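Local structure of alpha,alpha-trehalose-phosphate synthase (UDP-forming) (Burkholderia multivorans, 5UOF) at residues Pro390-Leu395 with Gly407-Asn412; Met9-Val14 with Pro132-Trp137; Pro96-Arg101 with Asp171-Val176. The protein is a synthase of glycosyltransferase family 20, with the two Rossmann-like domains of the GT-B fold. All coordinates share one frame; numbering follows the deposited sequence. Where two conformers were deposited one is given.

The three contacts lie in different parts of a GT-B chain. Interaction 2 joins neighbouring parallel strands in the sheet of the first half of the chain. Interaction 1 does the same at the end of the second sheet. Their centres are about 40 Å apart, on opposite sides of the chain's centre. Interaction 3 packs two helix ends in the first half, with its centre about 32 Å from that of interaction 2 and about 27 Å from that of interaction 1. Interactions 1 and 3 meet across the dimer: Asn412 ND2 bonds to Arg174 O of the second subunit. A modelled sodium ion lies about 9 Å from the side chain of Val392.

Interaction 1: Pro390-Leu395 with Gly407-Asn412; sequences PGVLVL and GALLVN
Leu393 and Leu395 close over the methyl of Ala408. Ala408 CB lies 3.7 Å from Leu395 CB and 3.8 Å from Leu393 CD2. Both leucines carry CG opposite the backbone N (chi1 173° in Leu393), and Ala408 meets their CB and CD2 atoms. This is the tight part of the contact. Helix 376-384 packs on the same two leucines.

The backbones form a parallel pair at the end of the six-stranded sheet of the second Rossmann-like domain of the GT-B fold. Strand 409-411 is outermost within the chain. Leu409 N donates to Leu393 O at 2.9 Å. Leu395 N then donates to Leu409 O, and Val411 N to Leu395 O.

On the face of Val392, Val394, Leu409 and Val411 the fit is slightly looser. Val392 CG1 stands 4.0 Å from Leu409 CD1. Val394 CG1 is 4.0 Å from Val411 CG2. Helices 416-428 and 431-447 pack on this face.

Leu410 marks the solvent side. It is exposed, yet Leu410 CD2 runs beside Leu395 CD2 at 4.0 Å, the two side chains pointing the same way.

At the start of the pair a water bridges the two backbones. It accepts from Leu393 N and donates to Gly407 O, 3.1 Å from each. Arg437 also bonds to Gly407 O. The chemistry implies that three backbone bonds hold the parallel register, while apolar contacts join the strands on both faces and only Leu410 is left at the solvent side.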
loop_
_atom_site.group_PDB
_atom_site.type_symbol
_atom_site.label_atom_id
_atom_site.label_comp_id
_atom_site.label_asym_id
_atom_site.label_seq_id
_atom_site.Cartn_x
_atom_site.Cartn_y
_atom_site.Cartn_z
ATOM N N PRO A 390 -25.396 -25.580 -8.750
ATOM C CA PRO A 390 -24.049 -25.002 -8.816
ATOM C C PRO A 390 -23.559 -24.462 -7.481
ATOM O O PRO A 390 -24.326 -23.950 -6.666
ATOM C CB PRO A 390 -24.225 -23.871 -9.839
ATOM C CG PRO A 390 -25.634 -23.410 -9.634
ATOM C CD PRO A 390 -26.434 -24.641 -9.223
ATOM N N GLY A 391 -22.249 -24.578 -7.270
ATOM C CA GLY A 391 -21.634 -24.040 -6.068
ATOM C C GLY A 391 -21.588 -22.522 -6.066
ATOM O O GLY A 391 -21.845 -21.859 -7.072
ATOM N N VAL A 392 -21.253 -21.970 -4.891
ATOM C CA VAL A 392 -21.195 -20.530 -4.665
ATOM C C VAL A 392 -19.738 -20.119 -4.532
ATOM O O VAL A 392 -18.978 -20.754 -3.792
ATOM C CB VAL A 392 -21.958 -20.126 -3.394
ATOM C CG1 VAL A 392 -21.791 -18.621 -3.129
ATOM C CG2 VAL A 392 -23.423 -20.515 -3.508
ATOM N N LEU A 393 -19.355 -19.060 -5.240
ATOM C CA LEU A 393 -17.998 -18.537 -5.155
ATOM C C LEU A 393 -17.954 -17.419 -4.126
ATOM O O LEU A 393 -18.690 -16.434 -4.248
ATOM C CB LEU A 393 -17.530 -18.015 -6.510
ATOM C CG LEU A 393 -16.175 -17.292 -6.546
ATOM C CD1 LEU A 393 -15.052 -18.261 -6.230
ATOM C CD2 LEU A 393 -15.976 -16.666 -7.911
ATOM N N VAL A 394 -17.080 -17.568 -3.133
ATOM C CA VAL A 394 -16.764 -16.508 -2.178
ATOM C C VAL A 394 -15.426 -15.934 -2.609
ATOM O O VAL A 394 -14.428 -16.662 -2.659
ATOM C CB VAL A 394 -16.695 -17.044 -0.741
ATOM C CG1 VAL A 394 -16.268 -15.938 0.209
ATOM C CG2 VAL A 394 -18.064 -17.591 -0.313
ATOM N N LEU A 395 -15.403 -14.643 -2.939
ATOM C CA LEU A 395 -14.293 -14.065 -3.702
ATOM C C LEU A 395 -13.818 -12.775 -3.057
ATOM O O LEU A 395 -14.633 -11.913 -2.724
ATOM C CB LEU A 395 -14.719 -13.784 -5.150
ATOM C CG LEU A 395 -13.665 -13.182 -6.089
ATOM C CD1 LEU A 395 -12.485 -14.106 -6.222
ATOM C CD2 LEU A 395 -14.261 -12.913 -7.471
ATOM N N GLY A 407 -21.428 -12.202 -9.695
ATOM C CA GLY A 407 -22.284 -13.126 -8.969
ATOM C C GLY A 407 -21.623 -13.785 -7.778
ATOM O O GLY A 407 -22.284 -14.509 -7.031
ATOM N N ALA A 408 -20.321 -13.580 -7.591
ATOM C CA ALA A 408 -19.675 -14.066 -6.380
ATOM C C ALA A 408 -20.194 -13.312 -5.167
ATOM O O ALA A 408 -20.682 -12.186 -5.273
ATOM C CB ALA A 408 -18.155 -13.892 -6.462
ATOM N N LEU A 409 -20.114 -13.967 -4.011
ATOM C CA LEU A 409 -20.202 -13.267 -2.732
ATOM C C LEU A 409 -18.848 -12.614 -2.532
ATOM O O LEU A 409 -17.866 -13.291 -2.224
ATOM C CB LEU A 409 -20.545 -14.228 -1.597
ATOM C CG LEU A 409 -21.963 -14.812 -1.559
ATOM C CD1 LEU A 409 -22.133 -15.722 -0.337
ATOM C CD2 LEU A 409 -23.029 -13.692 -1.523
ATOM N N LEU A 410 -18.785 -11.296 -2.734
ATOM C CA LEU A 410 -17.528 -10.560 -2.621
ATOM C C LEU A 410 -17.265 -10.192 -1.170
ATOM O O LEU A 410 -18.163 -9.699 -0.479
ATOM C CB LEU A 410 -17.571 -9.294 -3.469
ATOM C CG LEU A 410 -17.756 -9.588 -4.955
ATOM C CD1 LEU A 410 -18.205 -8.338 -5.699
ATOM C CD2 LEU A 410 -16.451 -10.147 -5.543
ATOM N N VAL A 411 -16.027 -10.398 -0.716
ATOM C CA VAL A 411 -15.687 -10.118 0.675
ATOM C C VAL A 411 -14.349 -9.394 0.764
ATOM O O VAL A 411 -13.506 -9.446 -0.138
ATOM C CB VAL A 411 -15.638 -11.395 1.536
ATOM C CG1 VAL A 411 -17.002 -12.066 1.553
ATOM C CG2 VAL A 411 -14.577 -12.352 1.007
ATOM N N ASN A 412 -14.168 -8.722 1.885
ATOM C CA ASN A 412 -12.889 -8.132 2.231
ATOM C C ASN A 412 -12.173 -9.111 3.150
ATOM O O ASN A 412 -12.626 -9.321 4.284
ATOM C CB ASN A 412 -13.104 -6.784 2.925
ATOM C CG ASN A 412 -11.798 -6.044 3.198
ATOM O OD1 ASN A 412 -10.772 -6.661 3.450
ATOM N ND2 ASN A 412 -11.846 -4.711 3.175
HETATM O O HOH W 1 -21.593 -17.500 -6.724
#

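Interaction 2: Met9-Val14 with Pro132-Trp137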
loop_
_atom_site.group_PDB
_atom_site.type_symbol
_atom_site.label_atom_id
_atom_site.label_comp_id
_atom_site.label_asym_id
_atom_site.label_seq_id
_atom_site.Cartn_x
_atom_site.Cartn_y
_atom_site.Cartn_z
ATOM N N MET A 9 1.194 -13.333 -42.707
ATOM C CA MET A 9 1.183 -12.402 -41.593
ATOM C C MET A 9 2.524 -12.462 -40.879
ATOM O O MET A 9 3.317 -13.390 -41.070
ATOM C CB MET A 9 0.030 -12.697 -40.623
ATOM C CG MET A 9 -0.057 -14.137 -40.168
ATOM S SD MET A 9 -1.766 -14.682 -39.953
ATOM C CE MET A 9 -2.623 -13.116 -39.780
ATOM N N SER A 10 2.783 -11.440 -40.072
ATOM C CA SER A 10 4.042 -11.364 -39.353
ATOM C C SER A 10 4.102 -12.415 -38.251
ATOM O O SER A 10 3.083 -12.812 -37.678
ATOM C CB SER A 10 4.216 -9.970 -38.757
ATOM O OG SER A 10 4.099 -8.982 -39.767
ATOM N N ARG A 11 5.317 -12.864 -37.949
ATOM C CA ARG A 11 5.500 -13.786 -36.837
ATOM C C ARG A 11 5.175 -13.096 -35.524
ATOM O O ARG A 11 5.529 -11.933 -35.313
ATOM C CB ARG A 11 6.935 -14.306 -36.785
ATOM C CG ARG A 11 7.357 -15.067 -38.033
ATOM C CD ARG A 11 8.705 -15.715 -37.816
ATOM N NE ARG A 11 9.717 -14.745 -37.402
ATOM C CZ ARG A 11 10.983 -15.055 -37.145
ATOM N NH1 ARG A 11 11.392 -16.312 -37.254
ATOM N NH2 ARG A 11 11.838 -14.106 -36.764
ATOM N N LEU A 12 4.485 -13.822 -34.649
ATOM C CA LEU A 12 4.403 -13.464 -33.243
ATOM C C LEU A 12 5.606 -14.057 -32.525
ATOM O O LEU A 12 5.889 -15.252 -32.660
ATOM C CB LEU A 12 3.106 -13.984 -32.625
ATOM C CG LEU A 12 2.918 -13.644 -31.143
ATOM C CD1 LEU A 12 2.811 -12.137 -30.949
ATOM C CD2 LEU A 12 1.692 -14.377 -30.582
ATOM N N ILE A 13 6.320 -13.218 -31.785
ATOM C CA ILE A 13 7.443 -13.637 -30.961
ATOM C C ILE A 13 6.983 -13.514 -29.518
ATOM O O ILE A 13 6.817 -12.402 -29.010
ATOM C CB ILE A 13 8.695 -12.779 -31.218
ATOM C CG1 ILE A 13 8.948 -12.621 -32.728
ATOM C CG2 ILE A 13 9.921 -13.335 -30.467
ATOM C CD1 ILE A 13 9.260 -13.902 -33.480
ATOM N N VAL A 14 6.746 -14.642 -28.862
ATOM C CA VAL A 14 6.401 -14.655 -27.446
ATOM C C VAL A 14 7.685 -14.750 -26.635
ATOM O O VAL A 14 8.534 -15.610 -26.899
ATOM C CB VAL A 14 5.454 -15.822 -27.124
ATOM C CG1 VAL A 14 5.375 -16.038 -25.618
ATOM C CG2 VAL A 14 4.062 -15.563 -27.702
ATOM N N PRO A 132 12.343 -7.856 -39.351
ATOM C CA PRO A 132 11.892 -6.476 -39.107
ATOM C C PRO A 132 10.407 -6.338 -38.804
ATOM O O PRO A 132 10.029 -5.375 -38.131
ATOM C CB PRO A 132 12.257 -5.754 -40.412
ATOM C CG PRO A 132 13.259 -6.618 -41.076
ATOM C CD PRO A 132 12.932 -8.012 -40.695
ATOM N N ASP A 133 9.553 -7.246 -39.284
ATOM C CA ASP A 133 8.111 -7.137 -39.094
ATOM C C ASP A 133 7.591 -7.999 -37.954
ATOM O O ASP A 133 6.374 -8.040 -37.734
ATOM C CB ASP A 133 7.370 -7.514 -40.381
ATOM C CG ASP A 133 7.585 -8.966 -40.770
ATOM O OD1 ASP A 133 8.740 -9.436 -40.697
ATOM O OD2 ASP A 133 6.598 -9.641 -41.132
ATOM N N ASP A 134 8.471 -8.695 -37.237
ATOM C CA ASP A 134 8.032 -9.536 -36.133
ATOM C C ASP A 134 7.252 -8.720 -35.111
ATOM O O ASP A 134 7.607 -7.577 -34.797
ATOM C CB ASP A 134 9.226 -10.197 -35.446
ATOM C CG ASP A 134 9.852 -11.309 -36.275
ATOM O OD1 ASP A 134 9.196 -11.810 -37.218
ATOM O OD2 ASP A 134 11.002 -11.685 -35.958
ATOM N N LEU A 135 6.185 -9.315 -34.591
ATOM C CA LEU A 135 5.453 -8.761 -33.457
ATOM C C LEU A 135 5.937 -9.449 -32.184
ATOM O O LEU A 135 5.875 -10.680 -32.082
ATOM C CB LEU A 135 3.951 -8.964 -33.648
ATOM C CG LEU A 135 3.402 -8.532 -35.007
ATOM C CD1 LEU A 135 1.951 -8.974 -35.173
ATOM C CD2 LEU A 135 3.523 -7.030 -35.193
ATOM N N ILE A 136 6.399 -8.666 -31.210
ATOM C CA ILE A 136 7.026 -9.200 -30.005
ATOM C C ILE A 136 6.088 -8.983 -28.827
ATOM O O ILE A 136 5.626 -7.859 -28.601
ATOM C CB ILE A 136 8.391 -8.545 -29.749
ATOM C CG1 ILE A 136 9.250 -8.648 -31.023
ATOM C CG2 ILE A 136 9.093 -9.210 -28.577
ATOM C CD1 ILE A 136 10.605 -7.981 -30.883
ATOM N N TRP A 137 5.838 -10.051 -28.064
ATOM C CA TRP A 137 4.917 -10.029 -26.924
ATOM C C TRP A 137 5.639 -10.557 -25.688
ATOM O O TRP A 137 5.886 -11.764 -25.579
ATOM C CB TRP A 137 3.675 -10.861 -27.227
ATOM C CG TRP A 137 2.558 -10.675 -26.226
ATOM C CD1 TRP A 137 2.558 -9.862 -25.130
ATOM C CD2 TRP A 137 1.287 -11.323 -26.252
ATOM N NE1 TRP A 137 1.357 -9.960 -24.468
ATOM C CE2 TRP A 137 0.558 -10.850 -25.140
ATOM C CE3 TRP A 137 0.688 -12.254 -27.115
ATOM C CZ2 TRP A 137 -0.734 -11.281 -24.863
ATOM C CZ3 TRP A 137 -0.607 -12.684 -26.828
ATOM C CH2 TRP A 137 -1.296 -12.193 -25.717
HETATM O O HOH W 2 7.630 -11.935 -39.386
#
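The Arg11 guanidinium meets the Asp134 carboxylate at its edge, and Trp137 receives Leu12 CD2 at the edge of its indole. Phe457 stacks on the Trp137 ring. The two strands are parallel neighbours in the sheet of the first Rossmann-like domain of the GT-B fold.

Arg11 grips Asp134 side-on. Arg11 NE reaches Asp134 OD1 at 3.0 Å and Arg11 NH2 reaches Asp134 OD2 at 2.7 Å, both on syn sides. The acceptors lie close to the guanidinium plane, but the two planes are turned 37° apart. A bend in the arginine chain (chi3 -55°) brings NE and NH2 round to the acid. NH2 also bonds to Leu129 O, and Arg131 N to Asp134 OD2, so the pair is tied to the preceding loop.

Three backbone bonds join the strands: Leu135 N to Arg11 O, Ile13 N to Leu135 O at 2.6 Å, and Trp137 N to Ile13 O. Leu12 CD1 packs 4.0 Å from Trp137 CB. On the other face, Ile13 CG1 crosses Asp134 CB at 3.7 Å.

Before the strands, Ser10 OG donates to Asp133 OD2 at 2.9 Å. It comes from the anti side, 32° out of the carboxylate plane.

Interaction 3: Pro96-Arg101 with Asp171-Val176; sequences PVFHYR and DVLRLV. With EDO (1,2-ethanediol), chain H.
Val97 packs against Val172, Leu175 and Val176. Val97 CG1 lies 3.7 Å from Val176 CG2 and 3.2 Å from Val172 O. The other branch, Val97 CG2, faces Leu175 CB at 4.1 Å. Placing CG1 opposite the backbone N (chi1 171°) directs that methyl to the Val172 carbonyl.

Two helix ends meet here in the first Rossmann-like domain of the GT-B fold. Helix 89-98 ends in a Schellman motif. Tyr100 has positive phi, Arg101 N bonds to Pro96 O, and Tyr100 N bonds to Val97 O. On the partner segment a type I turn runs from Leu173 to Val176. It brings Leu175 and Val176 to Val97.

Phe98 starts away from the partner segment, but its ring runs alongside Leu173. Phe98 CE1 lies 3.5 Å from Leu173 CD1. Val176 CG2 lies near the ring plane at its edge.

Tyr100 crosses Val172 at about a right angle. Val172 CG1 sits over one ring face, off toward the rim, and Val172 CG2 comes 3.8 Å from Tyr100 CE2. Arg371 makes a cation-pi contact with this ring. Tyr100 OH bonds to Ser169 N of its own chain and to Asp171 OD2 of the second subunit, and Val172 packs on Val172 of that subunit.

A 1,2-ethanediol, probably from the crystallisation liquor, lies between the end of helix 89-98 and Leu175 and also bonds to Gly102 N. Its O2 donates weakly to Tyr100 O at 3.2 Å, and its C2 lies 3.9 Å from Leu175 CD1.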
loop_
_atom_site.group_PDB
_atom_site.type_symbol
_atom_site.label_atom_id
_atom_site.label_comp_id
_atom_site.label_asym_id
_atom_site.label_seq_id
_atom_site.Cartn_x
_atom_site.Cartn_y
_atom_site.Cartn_z
ATOM N N PRO A 96 6.538 -8.223 -4.073
ATOM C CA PRO A 96 5.797 -7.829 -2.864
ATOM C C PRO A 96 5.170 -6.448 -2.964
ATOM O O PRO A 96 4.034 -6.267 -2.500
ATOM C CB PRO A 96 6.851 -7.916 -1.747
ATOM C CG PRO A 96 8.178 -7.844 -2.451
ATOM C CD PRO A 96 7.941 -8.556 -3.752
ATOM N N VAL A 97 5.854 -5.462 -3.555
ATOM C CA VAL A 97 5.266 -4.127 -3.625
ATOM C C VAL A 97 4.043 -4.128 -4.532
ATOM O O VAL A 97 3.013 -3.525 -4.207
ATOM C CB VAL A 97 6.299 -3.085 -4.088
ATOM C CG1 VAL A 97 5.584 -1.751 -4.363
ATOM C CG2 VAL A 97 7.386 -2.898 -3.020
ATOM N N PHE A 98 4.124 -4.816 -5.678
ATOM C CA PHE A 98 2.981 -4.844 -6.586
ATOM C C PHE A 98 1.801 -5.605 -5.992
ATOM O O PHE A 98 0.666 -5.410 -6.443
ATOM C CB PHE A 98 3.361 -5.472 -7.928
ATOM C CG PHE A 98 4.157 -4.567 -8.847
ATOM C CD1 PHE A 98 5.097 -3.667 -8.352
ATOM C CD2 PHE A 98 3.988 -4.657 -10.222
ATOM C CE1 PHE A 98 5.853 -2.868 -9.223
ATOM C CE2 PHE A 98 4.716 -3.858 -11.093
ATOM C CZ PHE A 98 5.662 -2.963 -10.591
ATOM N N HIS A 99 2.035 -6.474 -5.003
ATOM C CA HIS A 99 0.933 -7.109 -4.280
ATOM C C HIS A 99 0.608 -6.375 -2.991
ATOM O O HIS A 99 -0.003 -6.957 -2.080
ATOM C CB HIS A 99 1.235 -8.585 -4.026
ATOM C CG HIS A 99 1.204 -9.412 -5.274
ATOM N ND1 HIS A 99 2.266 -9.474 -6.152
ATOM C CD2 HIS A 99 0.218 -10.166 -5.826
ATOM C CE1 HIS A 99 1.944 -10.242 -7.180
ATOM N NE2 HIS A 99 0.708 -10.678 -7.002
ATOM N N TYR A 100 0.996 -5.101 -2.907
ATOM C CA TYR A 100 0.614 -4.218 -1.805
ATOM C C TYR A 100 1.190 -4.693 -0.473
ATOM O O TYR A 100 0.612 -4.475 0.596
ATOM C CB TYR A 100 -0.910 -4.050 -1.734
ATOM C CG TYR A 100 -1.419 -3.109 -2.801
ATOM C CD1 TYR A 100 -1.542 -3.520 -4.118
ATOM C CD2 TYR A 100 -1.749 -1.795 -2.499
ATOM C CE1 TYR A 100 -1.990 -2.649 -5.103
ATOM C CE2 TYR A 100 -2.189 -0.926 -3.469
ATOM C CZ TYR A 100 -2.316 -1.351 -4.770
ATOM O OH TYR A 100 -2.764 -0.479 -5.733
ATOM N N ARG A 101 2.363 -5.323 -0.529
ATOM C CA ARG A 101 3.093 -5.689 0.678
ATOM C C ARG A 101 4.450 -4.990 0.721
ATOM O O ARG A 101 5.495 -5.643 0.670
ATOM C CB ARG A 101 3.251 -7.209 0.772
ATOM C CG ARG A 101 1.945 -7.992 0.998
ATOM C CD ARG A 101 1.288 -7.660 2.346
ATOM N NE ARG A 101 2.157 -7.869 3.506
ATOM C CZ ARG A 101 2.171 -8.974 4.252
ATOM N NH1 ARG A 101 1.378 -9.997 3.957
ATOM N NH2 ARG A 101 2.983 -9.058 5.298
ATOM N N ASP A 171 1.355 5.942 -5.088
ATOM C CA ASP A 171 1.830 6.020 -3.712
ATOM C C ASP A 171 2.467 4.709 -3.262
ATOM O O ASP A 171 3.375 4.712 -2.426
ATOM C CB ASP A 171 0.669 6.400 -2.787
ATOM C CG ASP A 171 -0.630 5.668 -3.131
ATOM O OD1 ASP A 171 -1.097 5.740 -4.300
ATOM O OD2 ASP A 171 -1.201 5.038 -2.208
ATOM N N VAL A 172 1.994 3.585 -3.789
ATOM C CA VAL A 172 2.531 2.291 -3.388
ATOM C C VAL A 172 3.687 1.887 -4.292
ATOM O O VAL A 172 4.675 1.312 -3.825
ATOM C CB VAL A 172 1.399 1.245 -3.397
ATOM C CG1 VAL A 172 1.944 -0.162 -3.152
ATOM C CG2 VAL A 172 0.357 1.611 -2.324
ATOM N N LEU A 173 3.587 2.227 -5.575
ATOM C CA LEU A 173 4.683 1.953 -6.510
ATOM C C LEU A 173 5.986 2.612 -6.069
ATOM O O LEU A 173 7.073 2.051 -6.283
ATOM C CB LEU A 173 4.326 2.439 -7.914
ATOM C CG LEU A 173 5.400 2.154 -8.978
ATOM C CD1 LEU A 173 5.531 0.647 -9.241
ATOM C CD2 LEU A 173 5.148 2.906 -10.272
ATOM N N ARG A 174 5.904 3.801 -5.459
ATOM C CA ARG A 174 7.105 4.525 -5.047
ATOM C C ARG A 174 7.874 3.822 -3.936
ATOM O O ARG A 174 8.997 4.237 -3.627
ATOM C CB ARG A 174 6.729 5.948 -4.629
ATOM C CG ARG A 174 6.342 6.817 -5.814
ATOM C CD ARG A 174 5.678 8.139 -5.420
ATOM N NE ARG A 174 6.486 8.926 -4.491
ATOM C CZ ARG A 174 6.029 9.434 -3.351
ATOM N NH1 ARG A 174 4.760 9.252 -3.000
ATOM N NH2 ARG A 174 6.834 10.137 -2.568
ATOM N N LEU A 175 7.318 2.765 -3.346
ATOM C CA LEU A 175 8.094 1.946 -2.425
ATOM C C LEU A 175 9.207 1.189 -3.135
ATOM O O LEU A 175 10.148 0.737 -2.477
ATOM C CB LEU A 175 7.178 0.971 -1.693
ATOM C CG LEU A 175 6.085 1.705 -0.903
ATOM C CD1 LEU A 175 5.150 0.716 -0.226
ATOM C CD2 LEU A 175 6.692 2.644 0.095
ATOM N N VAL A 176 9.109 1.022 -4.449
ATOM C CA VAL A 176 10.206 0.487 -5.259
ATOM C C VAL A 176 11.141 1.647 -5.587
ATOM O O VAL A 176 10.748 2.538 -6.345
ATOM C CB VAL A 176 9.686 -0.160 -6.556
ATOM C CG1 VAL A 176 10.854 -0.678 -7.386
ATOM C CG2 VAL A 176 8.697 -1.286 -6.268
HETATM C C1 EDO H . 0.204 -0.888 0.866
HETATM O O1 EDO H . -0.224 -0.616 2.202
HETATM C C2 EDO H . 1.723 -0.802 0.814
HETATM O O2 EDO H . 2.291 -1.893 1.549
#